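Local coordinates for periplasmic beta-glucosidase (Pseudomonas aeruginosa, PDB 6R5T), which probably hydrolyses terminal, non-reducing beta-D-glucosyl residues to release beta-D-glucose, working in the periplasm as a family 3 glycoside hydrolase, at residues 159-164 with 170-175; 210-215 with 246-251; 475-480 with 497-502. The protein carries 1 engineered substitution. One frame throughout, in Å; residues are numbered along the deposited sequence.

Contact 1 of 3, residues 159-164 with 170-175; sequences AYQGSN and SIMAAV
The last turn of helix 146-161 meets the start of strand 172-178 backbone to backbone, Ile171 N donating to Tyr160 O at 3.1 Å, and the CA atoms of Gln161 and Ser170, 5.0 Å apart, are the closest such pair across the contact. This is the alpha-to-beta connection of a beta/alpha barrel, the TIM-barrel domain; Gly162, with its positive phi of 62°, turns the chain out of the helix. Gln161 then works as a substitute peptide group. Its chain runs extended beyond CG, laying CG 3.4 Å from Ile171 O and carrying the amide alongside the strand. Besides its bond to the strand, OE1 takes the N-H of Gly217, while NE2 donates to Gly215 O. Tyr160 stays on the apolar side: Ala173 CB, a small group, meets the ring edge at CD2, and Ile171 CD1 comes obliquely to Tyr160 CD1 at 4.0 Å. The phenol oxygen reaches on to Ser124 OG. At the turn, Ser170 suits its place because a short hydroxyl can sit 3.0 Å from both Gln161 O and Asn164 O. Ala173 N meets Gln161 OE1 at 2.9 Å, nearly straight at 171°, in the carbonyl plane and on a lone pair.

Contact 2 of 3, residues 210-215 with 246-251; sequences AAVDAG and WGFKGL
The Phe248 ring, which meets Val212 across the contact, has the backbone of its own loop against one face: Gly250 N stands 3.4 Å above the plane, over the ring centre. Leu251 O lies at the edge, in plane. Glycine suits position 250 because a CB there would clash with Phe248 CZ, so its absence permits the close approach of the main chain. Val212 comes to the ring obliquely, its CG1 4.0 Å from Phe248 CD1, and the two side chains cross at about a right angle. Phe248 CG is anti to the backbone N (chi1 177°), which sets the ring beside Val212, with Gly250 of its own loop over one face, while its CB also touches Val212 CG1. Both valine methyls reach Phe248 CD1, and Val212 CG2 also comes obliquely to Trp246 CE3 at 4.3 Å, a loose contact; a branched beta carbon lets one residue touch both aromatics. The indole also takes a cation-pi contact from Lys209, whose ammonium forms a salt bridge with Asp213 OD2. The remaining oxygen of that carboxylate, OD1, accepts from a water at 2.6 Å that also donates to Trp246 O at 2.8 Å, a polar bridge beside the apolar patch. Beyond Asp213, Gly215 takes up positive phi and completes a Schellman motif; Gly247 has positive phi too, just after helix 235-245. Leu242 of that helix touches both Val212 and Phe248, so the arrangement is packing between outer helices of the TIM barrel, at the loop entering strand 251-253.

Contact 3 of 3, residues 475-480 with 497-502; sequences AVVGES and ASQRRL
Two hydrogen bonds from Gln499 to Gly478 join the first turn of helix 497-508 to the end of strand 472-478. Near the start of the helix, Ser498 hydrogen-bonds through OG to Asn431 O, and its carbonyl receives Leu502 N. Gln499 follows, pointing at the strand. Its CG is anti to the carbonyl carbon (chi1 -65°) and the chain continues extended, long enough to bring the amide against the strand backbone. OE1 accepts from Gly478 N at 2.8 Å, the donor tilted 22° from the carbonyl plane, while NE2 gives a proton to Gly478 O at 2.9 Å. The amide thus grips both polar backbone atoms of one residue, and NE2 donates as well to Val432 O. Val477 lines the approach, its CB only 3.2 Å from Gln499 OE1. Glycine suits position 478 because its backbone angles would jam a side chain against the preceding carbonyl. One turn on, Leu502 points toward the strand but packs on Leu460 and Ala463 of helix 456-468. Strand 472-478, this helix and strand 513-518 form a beta-alpha-beta unit, in which Val477 also touches Leu503 of the helix and Leu517 of the parallel neighbouring strand.

In the fold
From the N terminus the contacts come in series, none nesting in or crossing another. Contact 1 closes the ten-residue loop 162-171 between helix 146-161 and strand 172-178. Contact 2 closes a longer excursion, whose 30 intervening residues hold strand 218-221 and helix 235-245. These two adjoin in the TIM-barrel domain, with centres 12 Å apart: Val175 CG2 packs on Ala211 CB at 3.5 Å, so strand 172-178 meets helix 206-213. Contact 3 closes the 18-residue loop 479-496 in the glycosyl hydrolase family 3 C-terminal domain, within its mixed sheet and flanking helices. It lies across the chain's centre from the others, its nearest atoms about 21 Å from those of contact 1.

Contact 1 of 3, residues 159-164 with 170-175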
loop_
_atom_site.group_PDB
_atom_site.type_symbol
_atom_site.label_atom_id
_atom_site.label_comp_id
_atom_site.label_asym_id
_atom_site.label_seq_id
_atom_site.Cartn_x
_atom_site.Cartn_y
_atom_site.Cartn_z
ATOM N N ALA A 159 0.157 2.479 -34.101
ATOM C CA ALA A 159 1.358 3.076 -34.697
ATOM C C ALA A 159 2.386 2.003 -35.029
ATOM O O ALA A 159 3.044 2.088 -36.091
ATOM C CB ALA A 159 1.880 4.143 -33.780
ATOM N N TYR A 160 2.560 1.014 -34.161
ATOM C CA TYR A 160 3.522 -0.076 -34.417
ATOM C C TYR A 160 3.059 -0.907 -35.602
ATOM O O TYR A 160 3.890 -1.226 -36.481
ATOM C CB TYR A 160 3.670 -0.995 -33.200
ATOM C CG TYR A 160 4.443 -0.464 -32.007
ATOM C CD1 TYR A 160 5.559 0.334 -32.122
ATOM C CD2 TYR A 160 4.131 -0.903 -30.731
ATOM C CE1 TYR A 160 6.331 0.709 -31.041
ATOM C CE2 TYR A 160 4.870 -0.496 -29.620
ATOM C CZ TYR A 160 5.998 0.273 -29.776
ATOM O OH TYR A 160 6.768 0.647 -28.709
ATOM N N GLN A 161 1.779 -1.275 -35.626
ATOM C CA GLN A 161 1.295 -2.349 -36.548
ATOM C C GLN A 161 0.878 -1.774 -37.904
ATOM O O GLN A 161 0.797 -2.566 -38.880
ATOM C CB GLN A 161 0.177 -3.137 -35.887
ATOM C CG GLN A 161 0.628 -3.785 -34.581
ATOM C CD GLN A 161 -0.259 -4.903 -34.080
ATOM O OE1 GLN A 161 0.186 -5.776 -33.314
ATOM N NE2 GLN A 161 -1.533 -4.858 -34.458
ATOM N N GLY A 162 0.644 -0.469 -37.973
ATOM C CA GLY A 162 0.256 0.187 -39.248
ATOM C C GLY A 162 -1.057 -0.341 -39.794
ATOM O O GLY A 162 -1.854 -0.973 -39.085
ATOM N N SER A 163 -1.287 -0.140 -41.092
ATOM C CA SER A 163 -2.516 -0.641 -41.759
ATOM C C SER A 163 -2.346 -2.119 -42.142
ATOM O O SER A 163 -3.358 -2.768 -42.355
ATOM C CB SER A 163 -2.877 0.177 -42.987
ATOM O OG SER A 163 -1.788 0.204 -43.885
ATOM N N ASN A 164 -1.125 -2.653 -42.093
ATOM C CA ASN A 164 -0.871 -4.053 -42.504
ATOM C C ASN A 164 0.341 -4.602 -41.755
ATOM O O ASN A 164 1.464 -4.067 -41.914
ATOM C CB ASN A 164 -0.721 -4.084 -44.025
ATOM C CG ASN A 164 -0.487 -5.466 -44.593
ATOM O OD1 ASN A 164 -0.344 -6.450 -43.876
ATOM N ND2 ASN A 164 -0.398 -5.524 -45.911
ATOM N N SER A 170 6.277 -2.260 -40.494
ATOM C CA SER A 170 5.383 -2.593 -39.356
ATOM C C SER A 170 6.115 -3.575 -38.453
ATOM O O SER A 170 6.890 -4.419 -38.938
ATOM C CB SER A 170 4.070 -3.174 -39.805
ATOM O OG SER A 170 3.263 -2.206 -40.461
ATOM N N ILE A 171 5.746 -3.586 -37.169
ATOM C CA ILE A 171 6.087 -4.663 -36.215
ATOM C C ILE A 171 4.807 -5.010 -35.476
ATOM O O ILE A 171 3.898 -4.142 -35.292
ATOM C CB ILE A 171 7.218 -4.302 -35.247
ATOM C CG1 ILE A 171 6.803 -3.154 -34.299
ATOM C CG2 ILE A 171 8.494 -4.010 -36.015
ATOM C CD1 ILE A 171 7.878 -2.723 -33.337
ATOM N N MET A 172 4.754 -6.215 -34.944
ATOM C CA MET A 172 3.631 -6.640 -34.094
ATOM C C MET A 172 3.861 -6.126 -32.669
ATOM O O MET A 172 4.999 -6.125 -32.185
ATOM C CB MET A 172 3.536 -8.168 -34.045
ATOM C CG MET A 172 2.445 -8.654 -33.164
ATOM S SD MET A 172 2.146 -10.470 -33.319
ATOM C CE MET A 172 1.480 -10.514 -34.982
ATOM N N ALA A 173 2.795 -5.663 -32.040
ATOM C CA ALA A 173 2.821 -5.190 -30.635
ATOM C C ALA A 173 2.485 -6.414 -29.763
ATOM O O ALA A 173 1.468 -7.082 -30.004
ATOM C CB ALA A 173 1.802 -4.120 -30.404
ATOM N N ALA A 174 3.295 -6.685 -28.763
ATOM C CA ALA A 174 3.004 -7.624 -27.677
ATOM C C ALA A 174 2.777 -6.755 -26.418
ATOM O O ALA A 174 3.728 -6.409 -25.767
ATOM C CB ALA A 174 4.123 -8.629 -27.500
ATOM N N VAL A 175 1.520 -6.426 -26.180
ATOM C CA VAL A 175 1.110 -5.550 -25.050
ATOM C C VAL A 175 1.494 -6.268 -23.749
ATOM O O VAL A 175 1.372 -7.501 -23.626
ATOM C CB VAL A 175 -0.364 -5.150 -25.095
ATOM C CG1 VAL A 175 -1.325 -6.322 -25.040
ATOM C CG2 VAL A 175 -0.666 -4.137 -24.002
#

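Contact 2 of 3, residues 210-215 with 246-251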
loop_
_atom_site.group_PDB
_atom_site.type_symbol
_atom_site.label_atom_id
_atom_site.label_comp_id
_atom_site.label_asym_id
_atom_site.label_seq_id
_atom_site.Cartn_x
_atom_site.Cartn_y
_atom_site.Cartn_z
ATOM N N ALA A 210 -7.873 -2.130 -24.353
ATOM C CA ALA A 210 -7.702 -1.137 -25.430
ATOM C C ALA A 210 -6.679 -1.650 -26.443
ATOM O O ALA A 210 -6.858 -1.427 -27.680
ATOM C CB ALA A 210 -7.195 0.157 -24.840
ATOM N N ALA A 211 -5.605 -2.292 -25.973
ATOM C CA ALA A 211 -4.583 -2.827 -26.881
ATOM C C ALA A 211 -5.214 -3.961 -27.723
ATOM O O ALA A 211 -4.988 -4.007 -28.929
ATOM C CB ALA A 211 -3.386 -3.306 -26.114
ATOM N N VAL A 212 -5.931 -4.867 -27.076
ATOM C CA VAL A 212 -6.609 -6.007 -27.766
ATOM C C VAL A 212 -7.572 -5.434 -28.817
ATOM O O VAL A 212 -7.548 -5.865 -30.024
ATOM C CB VAL A 212 -7.331 -6.908 -26.767
ATOM C CG1 VAL A 212 -8.235 -7.901 -27.478
ATOM C CG2 VAL A 212 -6.359 -7.640 -25.886
ATOM N N ASP A 213 -8.348 -4.412 -28.442
ATOM C CA ASP A 213 -9.360 -3.846 -29.372
ATOM C C ASP A 213 -8.685 -3.059 -30.500
ATOM O O ASP A 213 -9.295 -2.981 -31.592
ATOM C CB ASP A 213 -10.367 -2.989 -28.629
ATOM C CG ASP A 213 -11.256 -3.789 -27.717
ATOM O OD1 ASP A 213 -11.327 -4.996 -27.868
ATOM O OD2 ASP A 213 -11.891 -3.171 -26.857
ATOM N N ALA A 214 -7.445 -2.569 -30.302
ATOM C CA ALA A 214 -6.692 -1.876 -31.374
ATOM C C ALA A 214 -6.065 -2.907 -32.317
ATOM O O ALA A 214 -5.418 -2.477 -33.275
ATOM C CB ALA A 214 -5.638 -0.949 -30.810
ATOM N N GLY A 215 -6.188 -4.201 -31.998
ATOM C CA GLY A 215 -5.705 -5.303 -32.849
ATOM C C GLY A 215 -4.322 -5.789 -32.463
ATOM O O GLY A 215 -3.658 -6.421 -33.288
ATOM N N TRP A 246 -13.126 -11.069 -23.969
ATOM C CA TRP A 246 -12.590 -9.976 -24.780
ATOM C C TRP A 246 -12.408 -10.376 -26.227
ATOM O O TRP A 246 -12.162 -9.471 -27.050
ATOM C CB TRP A 246 -11.252 -9.500 -24.207
ATOM C CG TRP A 246 -11.364 -8.767 -22.909
ATOM C CD1 TRP A 246 -12.478 -8.409 -22.210
ATOM C CD2 TRP A 246 -10.249 -8.229 -22.180
ATOM N NE1 TRP A 246 -12.134 -7.693 -21.088
ATOM C CE2 TRP A 246 -10.760 -7.583 -21.037
ATOM C CE3 TRP A 246 -8.864 -8.252 -22.385
ATOM C CZ2 TRP A 246 -9.926 -6.963 -20.099
ATOM C CZ3 TRP A 246 -8.039 -7.638 -21.461
ATOM C CH2 TRP A 246 -8.568 -6.969 -20.353
ATOM N N GLY A 247 -12.416 -11.668 -26.525
ATOM C CA GLY A 247 -12.355 -12.096 -27.932
ATOM C C GLY A 247 -10.959 -12.006 -28.511
ATOM O O GLY A 247 -10.832 -11.945 -29.735
ATOM N N PHE A 248 -9.900 -12.019 -27.686
ATOM C CA PHE A 248 -8.528 -11.919 -28.226
ATOM C C PHE A 248 -8.222 -13.162 -29.061
ATOM O O PHE A 248 -8.489 -14.269 -28.545
ATOM C CB PHE A 248 -7.527 -11.827 -27.091
ATOM C CG PHE A 248 -6.084 -11.792 -27.509
ATOM C CD1 PHE A 248 -5.600 -10.786 -28.338
ATOM C CD2 PHE A 248 -5.207 -12.758 -27.040
ATOM C CE1 PHE A 248 -4.264 -10.776 -28.683
ATOM C CE2 PHE A 248 -3.861 -12.721 -27.390
ATOM C CZ PHE A 248 -3.393 -11.703 -28.162
ATOM N N LYS A 249 -7.734 -12.962 -30.292
ATOM C CA LYS A 249 -7.466 -14.081 -31.240
ATOM C C LYS A 249 -5.974 -14.298 -31.472
ATOM O O LYS A 249 -5.617 -15.081 -32.363
ATOM C CB LYS A 249 -8.112 -13.785 -32.590
ATOM C CG LYS A 249 -9.590 -13.487 -32.512
ATOM C CD LYS A 249 -10.368 -14.658 -32.019
ATOM C CE LYS A 249 -11.309 -15.208 -33.080
ATOM N NZ LYS A 249 -11.742 -16.591 -32.760
ATOM N N GLY A 250 -5.092 -13.610 -30.742
ATOM C CA GLY A 250 -3.664 -13.582 -31.008
ATOM C C GLY A 250 -2.892 -14.517 -30.098
ATOM O O GLY A 250 -3.425 -15.563 -29.625
ATOM N N LEU A 251 -1.633 -14.179 -29.901
ATOM C CA LEU A 251 -0.615 -15.022 -29.281
ATOM C C LEU A 251 -0.377 -14.579 -27.824
ATOM O O LEU A 251 -0.107 -13.360 -27.589
ATOM C CB LEU A 251 0.662 -14.863 -30.095
ATOM C CG LEU A 251 1.865 -15.641 -29.601
ATOM C CD1 LEU A 251 1.587 -17.128 -29.664
ATOM C CD2 LEU A 251 3.103 -15.276 -30.412
HETATM O O HOH W 1 -12.674 -6.754 -26.578
#

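Contact 3 of 3, residues 475-480 with 497-502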
loop_
_atom_site.group_PDB
_atom_site.type_symbol
_atom_site.label_atom_id
_atom_site.label_comp_id
_atom_site.label_asym_id
_atom_site.label_seq_id
_atom_site.Cartn_x
_atom_site.Cartn_y
_atom_site.Cartn_z
ATOM N N ALA A 475 21.685 23.190 -12.366
ATOM C CA ALA A 475 22.027 21.967 -11.630
ATOM C C ALA A 475 21.265 20.811 -12.288
ATOM O O ALA A 475 20.033 20.864 -12.359
ATOM C CB ALA A 475 21.685 22.092 -10.181
ATOM N N VAL A 476 21.968 19.822 -12.776
ATOM C CA VAL A 476 21.403 18.675 -13.512
ATOM C C VAL A 476 21.535 17.486 -12.556
ATOM O O VAL A 476 22.613 16.937 -12.359
ATOM C CB VAL A 476 22.053 18.419 -14.884
ATOM C CG1 VAL A 476 21.197 17.447 -15.678
ATOM C CG2 VAL A 476 22.273 19.706 -15.657
ATOM N N VAL A 477 20.418 17.136 -11.950
ATOM C CA VAL A 477 20.383 16.273 -10.767
ATOM C C VAL A 477 19.204 15.314 -10.879
ATOM O O VAL A 477 18.282 15.540 -11.691
ATOM C CB VAL A 477 20.278 17.107 -9.490
ATOM C CG1 VAL A 477 21.590 17.816 -9.211
ATOM C CG2 VAL A 477 19.104 18.077 -9.510
ATOM N N GLY A 478 19.241 14.271 -10.047
ATOM C CA GLY A 478 18.102 13.359 -9.900
ATOM C C GLY A 478 18.589 11.923 -9.873
ATOM O O GLY A 478 19.609 11.634 -9.267
ATOM N N GLU A 479 17.897 11.037 -10.559
ATOM C CA GLU A 479 18.186 9.589 -10.531
ATOM C C GLU A 479 19.041 9.204 -11.723
ATOM O O GLU A 479 18.901 9.786 -12.792
ATOM C CB GLU A 479 16.892 8.752 -10.581
ATOM C CG GLU A 479 15.937 9.006 -9.445
ATOM C CD GLU A 479 14.664 8.155 -9.595
ATOM O OE1 GLU A 479 14.156 8.042 -10.729
ATOM O OE2 GLU A 479 14.189 7.614 -8.542
ATOM N N SER A 480 19.915 8.235 -11.555
ATOM C CA SER A 480 20.491 7.507 -12.680
ATOM C C SER A 480 19.463 6.495 -13.181
ATOM O O SER A 480 18.513 6.139 -12.454
ATOM C CB SER A 480 21.811 6.868 -12.307
ATOM O OG SER A 480 21.628 5.850 -11.333
ATOM N N ALA A 497 20.817 11.816 -1.562
ATOM C CA ALA A 497 21.358 12.690 -0.508
ATOM C C ALA A 497 22.631 13.406 -0.967
ATOM O O ALA A 497 22.805 14.585 -0.618
ATOM C CB ALA A 497 21.620 11.901 0.746
ATOM N N SER A 498 23.509 12.735 -1.699
ATOM C CA SER A 498 24.791 13.376 -2.117
ATOM C C SER A 498 24.452 14.606 -2.956
ATOM O O SER A 498 25.151 15.663 -2.876
ATOM C CB SER A 498 25.694 12.465 -2.868
ATOM O OG SER A 498 24.999 11.925 -4.002
ATOM N N GLN A 499 23.432 14.482 -3.804
ATOM C CA GLN A 499 23.013 15.583 -4.680
ATOM C C GLN A 499 22.229 16.655 -3.900
ATOM O O GLN A 499 22.284 17.823 -4.292
ATOM C CB GLN A 499 22.250 15.008 -5.853
ATOM C CG GLN A 499 23.094 14.117 -6.754
ATOM C CD GLN A 499 22.214 13.534 -7.830
ATOM O OE1 GLN A 499 21.683 14.324 -8.615
ATOM N NE2 GLN A 499 22.023 12.212 -7.853
ATOM N N ARG A 500 21.424 16.275 -2.903
ATOM C CA ARG A 500 20.688 17.306 -2.111
ATOM C C ARG A 500 21.695 18.122 -1.301
ATOM O O ARG A 500 21.489 19.336 -1.166
ATOM C CB ARG A 500 19.655 16.678 -1.175
ATOM C CG ARG A 500 18.515 16.055 -1.948
ATOM C CD ARG A 500 17.310 15.614 -1.121
ATOM N NE ARG A 500 17.651 14.399 -0.460
ATOM C CZ ARG A 500 18.012 14.304 0.806
ATOM N NH1 ARG A 500 17.959 15.375 1.575
ATOM N NH2 ARG A 500 18.349 13.129 1.303
ATOM N N ARG A 501 22.776 17.497 -0.847
ATOM C CA ARG A 501 23.847 18.250 -0.137
ATOM C C ARG A 501 24.424 19.287 -1.105
ATOM O O ARG A 501 24.656 20.466 -0.698
ATOM C CB ARG A 501 24.908 17.257 0.322
ATOM C CG ARG A 501 25.987 17.902 1.172
ATOM C CD ARG A 501 26.917 16.799 1.646
ATOM N NE ARG A 501 27.993 17.396 2.429
ATOM C CZ ARG A 501 29.138 16.782 2.730
ATOM N NH1 ARG A 501 29.399 15.575 2.261
ATOM N NH2 ARG A 501 30.048 17.426 3.439
ATOM N N LEU A 502 24.695 18.884 -2.334
ATOM C CA LEU A 502 25.173 19.778 -3.427
ATOM C C LEU A 502 24.199 20.944 -3.616
ATOM O O LEU A 502 24.597 22.132 -3.677
ATOM C CB LEU A 502 25.379 18.956 -4.712
ATOM C CG LEU A 502 25.655 19.730 -5.986
ATOM C CD1 LEU A 502 26.991 20.452 -5.866
ATOM C CD2 LEU A 502 25.635 18.786 -7.172
#